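Local structure of sporulation inhibitor of replication protein SirA (Bacillus subtilis, 4TPS) at residues A[53-56]-A[57-61]; A[35-38]-A[39-43]; A[90-93]-A[94-97]. The protein inhibits the initiation of DNA replication during sporulation, either keeping DnaA from the origin or binding DnaA domain I and blocking its interaction with DnaD. All coordinates share one frame; numbering follows the deposited sequence.

Contact 1: A[53-56]-A[57-61]; sequences KQIQ and YITQP
A chi1 of 62° puts Thr59 OG1 between its own backbone N and carbonyl carbon, turned back onto the last turn of helix 45-58, where it donates to Ile55 O at 2.7 Å. The hydroxyl comes in with a C=O...O angle of 142°, tilted 32° from the carbonyl plane, and the methyl CG2 of the same threonine lies 3.3 Å from Ile55 O. Backbone amides hold this oxygen less well: the bonds from Ile58 N (3.4 Å) and Thr59 N (3.3 Å) are both weak here. The side chain thus supplies the main bond to a buried carbonyl. One residue earlier the amide bonds are regular, with Tyr57 N bonded to Lys53 O and Ile58 N to Gln54 O at 3.0 Å. Ile58 lays both of its branches against Gln54 O, CG2 at 3.4 Å and CG1 almost as near. Thr59 OG1 also bonds His105 ND1, so the hydroxyl has two partners. The chain then leads toward the short, weakly bonded strand 59-60, which pairs with strand 9-16. Ile55 and Thr59 pack on helix 28-39 and on Tyr14, whereas Tyr57 and Gln54 hydrogen-bond polar side chains on the chain of another protein, probably DnaA domain I.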
loop_
_atom_site.group_PDB
_atom_site.type_symbol
_atom_site.label_atom_id
_atom_site.label_comp_id
_atom_site.label_asym_id
_atom_site.label_seq_id
_atom_site.Cartn_x
_atom_site.Cartn_y
_atom_site.Cartn_z
ATOM N N LYS A 53 -5.046 1.807 -6.553
ATOM C CA LYS A 53 -4.206 3.004 -6.684
ATOM C C LYS A 53 -3.396 3.304 -5.402
ATOM O O LYS A 53 -2.225 3.626 -5.452
ATOM C CB LYS A 53 -5.064 4.206 -7.102
ATOM C CG LYS A 53 -4.280 5.224 -7.816
ATOM C CD LYS A 53 -5.166 6.140 -8.686
ATOM C CE LYS A 53 -4.967 5.942 -10.206
ATOM N NZ LYS A 53 -3.700 6.516 -10.797
ATOM N N GLN A 54 -4.037 3.176 -4.259
ATOM C CA GLN A 54 -3.405 3.366 -3.009
ATOM C C GLN A 54 -2.269 2.372 -2.787
ATOM O O GLN A 54 -1.148 2.743 -2.361
ATOM C CB GLN A 54 -4.413 3.288 -1.889
ATOM C CG GLN A 54 -5.443 4.431 -1.901
ATOM C CD GLN A 54 -6.575 4.314 -0.927
ATOM O OE1 GLN A 54 -6.847 3.267 -0.363
ATOM N NE2 GLN A 54 -7.318 5.411 -0.774
ATOM N N ILE A 55 -2.563 1.085 -3.043
ATOM C CA ILE A 55 -1.507 0.049 -2.948
ATOM C C ILE A 55 -0.318 0.338 -3.833
ATOM O O ILE A 55 0.842 0.253 -3.384
ATOM C CB ILE A 55 -2.120 -1.337 -3.234
ATOM C CG1 ILE A 55 -2.932 -1.736 -1.996
ATOM C CG2 ILE A 55 -1.036 -2.358 -3.549
ATOM C CD1 ILE A 55 -3.771 -2.958 -2.239
ATOM N N GLN A 56 -0.560 0.768 -5.061
ATOM C CA GLN A 56 0.534 1.135 -5.973
ATOM C C GLN A 56 1.403 2.302 -5.379
ATOM O O GLN A 56 2.630 2.304 -5.459
ATOM C CB GLN A 56 -0.050 1.512 -7.358
ATOM C CG GLN A 56 -0.670 0.293 -8.095
ATOM C CD GLN A 56 -1.454 0.599 -9.401
ATOM O OE1 GLN A 56 -1.904 1.739 -9.680
ATOM N NE2 GLN A 56 -1.643 -0.452 -10.209
ATOM N N TYR A 57 0.738 3.266 -4.766
ATOM C CA TYR A 57 1.387 4.421 -4.196
ATOM C C TYR A 57 2.263 4.116 -2.994
ATOM O O TYR A 57 3.373 4.661 -2.861
ATOM C CB TYR A 57 0.346 5.508 -3.911
ATOM C CG TYR A 57 0.956 6.861 -3.563
ATOM C CD1 TYR A 57 1.440 7.143 -2.290
ATOM C CD2 TYR A 57 1.063 7.852 -4.520
ATOM C CE1 TYR A 57 2.012 8.410 -1.994
ATOM C CE2 TYR A 57 1.613 9.094 -4.232
ATOM C CZ TYR A 57 2.080 9.370 -2.988
ATOM O OH TYR A 57 2.606 10.598 -2.643
ATOM N N ILE A 58 1.815 3.219 -2.107
ATOM C CA ILE A 58 2.507 3.015 -0.838
ATOM C C ILE A 58 3.568 1.912 -0.899
ATOM O O ILE A 58 4.225 1.670 0.079
ATOM C CB ILE A 58 1.522 2.719 0.331
ATOM C CG1 ILE A 58 0.871 1.320 0.187
ATOM C CG2 ILE A 58 0.433 3.823 0.417
ATOM C CD1 ILE A 58 0.137 0.911 1.464
ATOM N N THR A 59 3.687 1.252 -2.039
ATOM C CA THR A 59 4.622 0.170 -2.198
ATOM C C THR A 59 5.667 0.493 -3.262
ATOM O O THR A 59 5.478 1.378 -4.131
ATOM C CB THR A 59 3.887 -1.161 -2.548
ATOM O OG1 THR A 59 3.197 -1.058 -3.785
ATOM C CG2 THR A 59 2.905 -1.552 -1.471
ATOM N N GLN A 60 6.774 -0.259 -3.218
ATOM C CA GLN A 60 7.882 -0.124 -4.175
ATOM C C GLN A 60 7.867 -1.295 -5.127
ATOM O O GLN A 60 7.478 -2.403 -4.739
ATOM C CB GLN A 60 9.233 -0.135 -3.437
ATOM C CG GLN A 60 9.312 0.978 -2.398
ATOM C CD GLN A 60 10.722 1.255 -1.914
ATOM O OE1 GLN A 60 11.576 0.435 -2.012
ATOM N NE2 GLN A 60 10.956 2.462 -1.424
ATOM N N PRO A 61 8.346 -1.082 -6.344
ATOM C CA PRO A 61 8.534 -2.224 -7.253
ATOM C C PRO A 61 9.532 -3.229 -6.631
ATOM O O PRO A 61 10.535 -2.834 -5.986
ATOM C CB PRO A 61 9.108 -1.603 -8.520
ATOM C CG PRO A 61 9.072 -0.162 -8.359
ATOM C CD PRO A 61 8.778 0.199 -6.934
#

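Contact 2: A[35-38]-A[39-43]; sequences FQDY and HWTSL
This is a local contact at the C-terminal end of helix 28-39, where Tyr38 meets His39 edge to face and Asp37 grips Thr41 as the chain turns into a loop. The two rings have centroids 5.1 Å apart and planes at 77°. Tyr38 CD2 stands over one face of the imidazole, offset toward its rim and 3.7 Å from His39 NE2. The His39 ring reaches that place because CG stands anti to the carbonyl carbon (chi1 -74°), which also brings His39 CD2 to 3.2 Å from Phe35 O at the ring edge. The same Phe35 O accepts the helical bond from His39 N. His39 NE2 hydrogen-bonds Tyr14 OH, fixing the rotation of the ring. With an alanine in place of His39, Tyr14 OH would probably lose this mate and the edge of Tyr38 the aromatic face it meets. At the helix end, Gln36 O takes two amides: Trp40 N at 2.7 Å, and Thr41 N at 3.2 Å in a wider i to i+5 bond. Asp37 and Thr41 lie side by side, and Thr41 OG1 donates to the anti lone pair of Asp37 OD1 at a short 2.5 Å. A water sits between Asp37 O and Thr41 O, and Leu43 CD1 covers Asp37 CB at 3.9 Å. Around this helix end, helix 45-58 receives Tyr38, whose ring meets Tyr48 at a shallow angle and whose OH bonds Glu52, and Leu43, which touches Thr51. Strand 9-16 lies against Phe35 and His39, Tyr14 meeting the Phe35 ring and Tyr12 the His39 ring.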
loop_
_atom_site.group_PDB
_atom_site.type_symbol
_atom_site.label_atom_id
_atom_site.label_comp_id
_atom_site.label_asym_id
_atom_site.label_seq_id
_atom_site.Cartn_x
_atom_site.Cartn_y
_atom_site.Cartn_z
ATOM N N PHE A 35 -4.648 -4.322 2.074
ATOM C CA PHE A 35 -4.228 -5.440 1.205
ATOM C C PHE A 35 -5.284 -6.587 1.077
ATOM O O PHE A 35 -5.544 -7.090 -0.013
ATOM C CB PHE A 35 -2.890 -5.978 1.629
ATOM C CG PHE A 35 -1.739 -5.024 1.323
ATOM C CD1 PHE A 35 -1.316 -4.815 0.040
ATOM C CD2 PHE A 35 -1.081 -4.335 2.325
ATOM C CE1 PHE A 35 -0.246 -3.967 -0.245
ATOM C CE2 PHE A 35 -0.044 -3.460 2.047
ATOM C CZ PHE A 35 0.381 -3.287 0.752
ATOM N N GLN A 36 -5.924 -6.888 2.178
ATOM C CA GLN A 36 -6.955 -7.913 2.184
ATOM C C GLN A 36 -8.164 -7.427 1.336
ATOM O O GLN A 36 -8.731 -8.205 0.562
ATOM C CB GLN A 36 -7.359 -8.271 3.590
ATOM C CG GLN A 36 -8.451 -9.354 3.648
ATOM C CD GLN A 36 -8.773 -9.748 5.055
ATOM O OE1 GLN A 36 -9.346 -8.969 5.851
ATOM N NE2 GLN A 36 -8.391 -10.966 5.392
ATOM N N ASP A 37 -8.517 -6.147 1.434
ATOM C CA ASP A 37 -9.583 -5.606 0.589
ATOM C C ASP A 37 -9.278 -5.746 -0.890
ATOM O O ASP A 37 -10.150 -6.071 -1.674
ATOM C CB ASP A 37 -9.814 -4.137 0.889
ATOM C CG ASP A 37 -10.607 -3.916 2.150
ATOM O OD1 ASP A 37 -11.204 -4.877 2.707
ATOM O OD2 ASP A 37 -10.615 -2.733 2.571
ATOM N N TYR A 38 -8.036 -5.496 -1.269
ATOM C CA TYR A 38 -7.644 -5.675 -2.682
ATOM C C TYR A 38 -7.681 -7.130 -3.165
ATOM O O TYR A 38 -8.174 -7.424 -4.246
ATOM C CB TYR A 38 -6.245 -5.117 -2.851
ATOM C CG TYR A 38 -5.691 -5.173 -4.230
ATOM C CD1 TYR A 38 -6.313 -4.479 -5.259
ATOM C CD2 TYR A 38 -4.535 -5.909 -4.524
ATOM C CE1 TYR A 38 -5.822 -4.512 -6.539
ATOM C CE2 TYR A 38 -4.033 -5.935 -5.809
ATOM C CZ TYR A 38 -4.687 -5.223 -6.801
ATOM O OH TYR A 38 -4.228 -5.186 -8.095
ATOM N N HIS A 39 -7.173 -8.030 -2.344
ATOM C CA HIS A 39 -7.047 -9.411 -2.743
ATOM C C HIS A 39 -8.340 -10.206 -2.545
ATOM O O HIS A 39 -8.531 -11.201 -3.241
ATOM C CB HIS A 39 -5.890 -10.071 -2.007
ATOM C CG HIS A 39 -4.553 -9.639 -2.540
ATOM N ND1 HIS A 39 -4.048 -10.080 -3.742
ATOM C CD2 HIS A 39 -3.676 -8.735 -2.094
ATOM C CE1 HIS A 39 -2.907 -9.471 -3.997
ATOM N NE2 HIS A 39 -2.638 -8.699 -2.977
ATOM N N TRP A 40 -9.208 -9.753 -1.641
ATOM C CA TRP A 40 -10.354 -10.603 -1.195
ATOM C C TRP A 40 -11.675 -9.961 -1.070
ATOM O O TRP A 40 -12.638 -10.489 -1.638
ATOM C CB TRP A 40 -10.063 -11.205 0.166
ATOM C CG TRP A 40 -9.222 -12.425 0.004
ATOM C CD1 TRP A 40 -7.901 -12.569 0.278
ATOM C CD2 TRP A 40 -9.674 -13.645 -0.525
ATOM N NE1 TRP A 40 -7.491 -13.854 -0.029
ATOM C CE2 TRP A 40 -8.573 -14.517 -0.568
ATOM C CE3 TRP A 40 -10.910 -14.073 -0.999
ATOM C CZ2 TRP A 40 -8.669 -15.795 -1.039
ATOM C CZ3 TRP A 40 -11.016 -15.346 -1.449
ATOM C CH2 TRP A 40 -9.888 -16.200 -1.510
ATOM N N THR A 41 -11.748 -8.856 -0.286
ATOM C CA THR A 41 -13.040 -8.236 0.129
ATOM C C THR A 41 -13.862 -7.930 -1.122
ATOM O O THR A 41 -13.342 -7.487 -2.163
ATOM C CB THR A 41 -12.845 -6.963 1.007
ATOM O OG1 THR A 41 -11.931 -7.211 2.075
ATOM C CG2 THR A 41 -14.111 -6.458 1.636
ATOM N N SER A 42 -15.163 -8.157 -1.025
ATOM C CA SER A 42 -16.049 -7.850 -2.159
ATOM C C SER A 42 -16.384 -6.372 -2.089
ATOM O O SER A 42 -17.126 -5.971 -1.235
ATOM C CB SER A 42 -17.326 -8.707 -2.114
ATOM O OG SER A 42 -16.955 -10.047 -1.871
ATOM N N LEU A 43 -15.737 -5.583 -2.934
ATOM C CA LEU A 43 -15.861 -4.152 -2.897
ATOM C C LEU A 43 -16.606 -3.727 -4.145
ATOM O O LEU A 43 -16.581 -4.416 -5.174
ATOM C CB LEU A 43 -14.475 -3.474 -2.908
ATOM C CG LEU A 43 -13.555 -3.654 -1.695
ATOM C CD1 LEU A 43 -12.217 -2.988 -2.008
ATOM C CD2 LEU A 43 -14.177 -3.144 -0.404
HETATM O O HOH W 1 -11.177 -7.033 -3.765
#

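Contact 3: A[90-93]-A[94-97]; sequences ALPK and AKGH
The imidazole of His97 is approached obliquely by the methyl of Ala90, whose CB lies 3.8 Å from His97 ND1; Arg88 holds the same nitrogen from the preceding strand. The carbonyl of Pro92 is met over a face. Lys95 NZ stands well above its plane, about 50° out of it, and donates to Pro92 O at 2.6 Å. Bends at chi3 and chi4 (-49° and -58°) bring NZ back over this carbonyl. Nearer the backbone, Lys95 CG lies 3.3 Å from the same Pro92 O. Lys95 N adds a weak bond to this oxygen, across a beta-turn of the I'/III' kind with Lys93 and Ala94, both left-handed in backbone, at its corners. On the Gly96 carbonyl, too, the donor is out of plane: Leu91 N binds Gly96 O at 2.9 Å. Water 2 donates both to Leu91 O (2.6 Å) and to Gly96 O, tying the two arms of the loop together. Leu91 sets CD1 beside the Gly96 backbone, 3.8 Å from Gly96 N. A CB at Gly96 would press on that methyl, and the extended backbone would crowd it against Lys95 O, so that only the lack of a side chain suits this backbone. Leu91 also packs on Ala117 and Ile120 of helix 116-128, while Lys95 touches Asp114. Ala90 and His97 form an antiparallel non-hydrogen-bonded pair with their side chains on the same face of the sheet. The whole is a beta-hairpin, its tight loop joining strand 86-90 to strand 96-103.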
loop_
_atom_site.group_PDB
_atom_site.type_symbol
_atom_site.label_atom_id
_atom_site.label_comp_id
_atom_site.label_asym_id
_atom_site.label_seq_id
_atom_site.Cartn_x
_atom_site.Cartn_y
_atom_site.Cartn_z
ATOM N N ALA A 90 12.657 -27.633 -2.589
ATOM C CA ALA A 90 12.282 -28.758 -1.722
ATOM C C ALA A 90 13.360 -28.856 -0.637
ATOM O O ALA A 90 14.536 -28.750 -0.943
ATOM C CB ALA A 90 12.118 -30.066 -2.499
ATOM N N LEU A 91 12.937 -28.876 0.621
ATOM C CA LEU A 91 13.870 -28.966 1.733
ATOM C C LEU A 91 14.580 -30.309 1.836
ATOM O O LEU A 91 14.005 -31.332 1.472
ATOM C CB LEU A 91 13.118 -28.730 3.028
ATOM C CG LEU A 91 12.490 -27.378 3.276
ATOM C CD1 LEU A 91 11.836 -27.431 4.652
ATOM C CD2 LEU A 91 13.611 -26.363 3.236
ATOM N N PRO A 92 15.827 -30.301 2.404
ATOM C CA PRO A 92 16.531 -31.562 2.636
ATOM C C PRO A 92 15.734 -32.464 3.523
ATOM O O PRO A 92 14.872 -31.987 4.322
ATOM C CB PRO A 92 17.771 -31.139 3.411
ATOM C CG PRO A 92 18.036 -29.746 3.021
ATOM C CD PRO A 92 16.696 -29.133 2.709
ATOM N N LYS A 93 16.027 -33.755 3.406
ATOM C CA LYS A 93 15.420 -34.784 4.271
ATOM C C LYS A 93 13.889 -34.755 4.153
ATOM O O LYS A 93 13.209 -35.049 5.096
ATOM C CB LYS A 93 15.923 -34.619 5.704
ATOM C CG LYS A 93 17.445 -34.747 5.774
ATOM C CD LYS A 93 17.986 -34.598 7.189
ATOM C CE LYS A 93 19.496 -34.831 7.254
ATOM N NZ LYS A 93 20.079 -34.229 8.494
ATOM N N ALA A 94 13.365 -34.412 2.965
ATOM C CA ALA A 94 11.911 -34.415 2.712
ATOM C C ALA A 94 11.051 -33.564 3.687
ATOM O O ALA A 94 9.937 -33.887 3.987
ATOM C CB ALA A 94 11.366 -35.828 2.660
ATOM N N LYS A 95 11.568 -32.459 4.167
ATOM C CA LYS A 95 10.924 -31.730 5.266
ATOM C C LYS A 95 9.900 -30.709 4.815
ATOM O O LYS A 95 9.178 -30.133 5.651
ATOM C CB LYS A 95 12.023 -31.078 6.131
ATOM C CG LYS A 95 12.884 -32.064 6.956
ATOM C CD LYS A 95 13.712 -31.336 8.017
ATOM C CE LYS A 95 14.509 -30.123 7.521
ATOM N NZ LYS A 95 15.469 -30.474 6.412
ATOM N N GLY A 96 9.855 -30.434 3.512
ATOM C CA GLY A 96 8.892 -29.446 3.003
ATOM C C GLY A 96 9.140 -28.916 1.609
ATOM O O GLY A 96 10.062 -29.333 0.906
ATOM N N HIS A 97 8.317 -27.944 1.238
ATOM C CA HIS A 97 8.291 -27.401 -0.129
ATOM C C HIS A 97 7.885 -25.944 -0.095
ATOM O O HIS A 97 7.047 -25.579 0.688
ATOM C CB HIS A 97 7.267 -28.134 -1.028
ATOM C CG HIS A 97 7.521 -29.581 -1.158
ATOM N ND1 HIS A 97 8.311 -30.125 -2.140
ATOM C CD2 HIS A 97 7.085 -30.604 -0.402
ATOM C CE1 HIS A 97 8.380 -31.441 -1.962
ATOM N NE2 HIS A 97 7.629 -31.752 -0.923
HETATM O O HOH W 2 11.692 -31.945 0.477
#

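Overall arrangement
Contacts 1 and 2 lie on helices 45-58 and 28-39, respectively, which follow each other in the chain, and they touch directly. Ile55 packs on Tyr38 and Phe35, with the closest approach 3.3 Å from Ile55 CD1 to Tyr38 CB, and Thr59 adds to the cluster. Both contacts lie toward the C-terminal part of a helix, yet contact 1 is the more buried and uses a hydroxyl folded onto a carbonyl, whereas contact 2 is nearer the surface and combines aromatic rings with a carboxylate-hydroxyl pair. Contact 3 stands apart, its centre about 35 Å from that of contact 1 across the chain's centre. It is a partly buried hairpin loop, held by backbone bonds, a lysine and water. Contacts 1 and 3 reach the same antiparallel sheet.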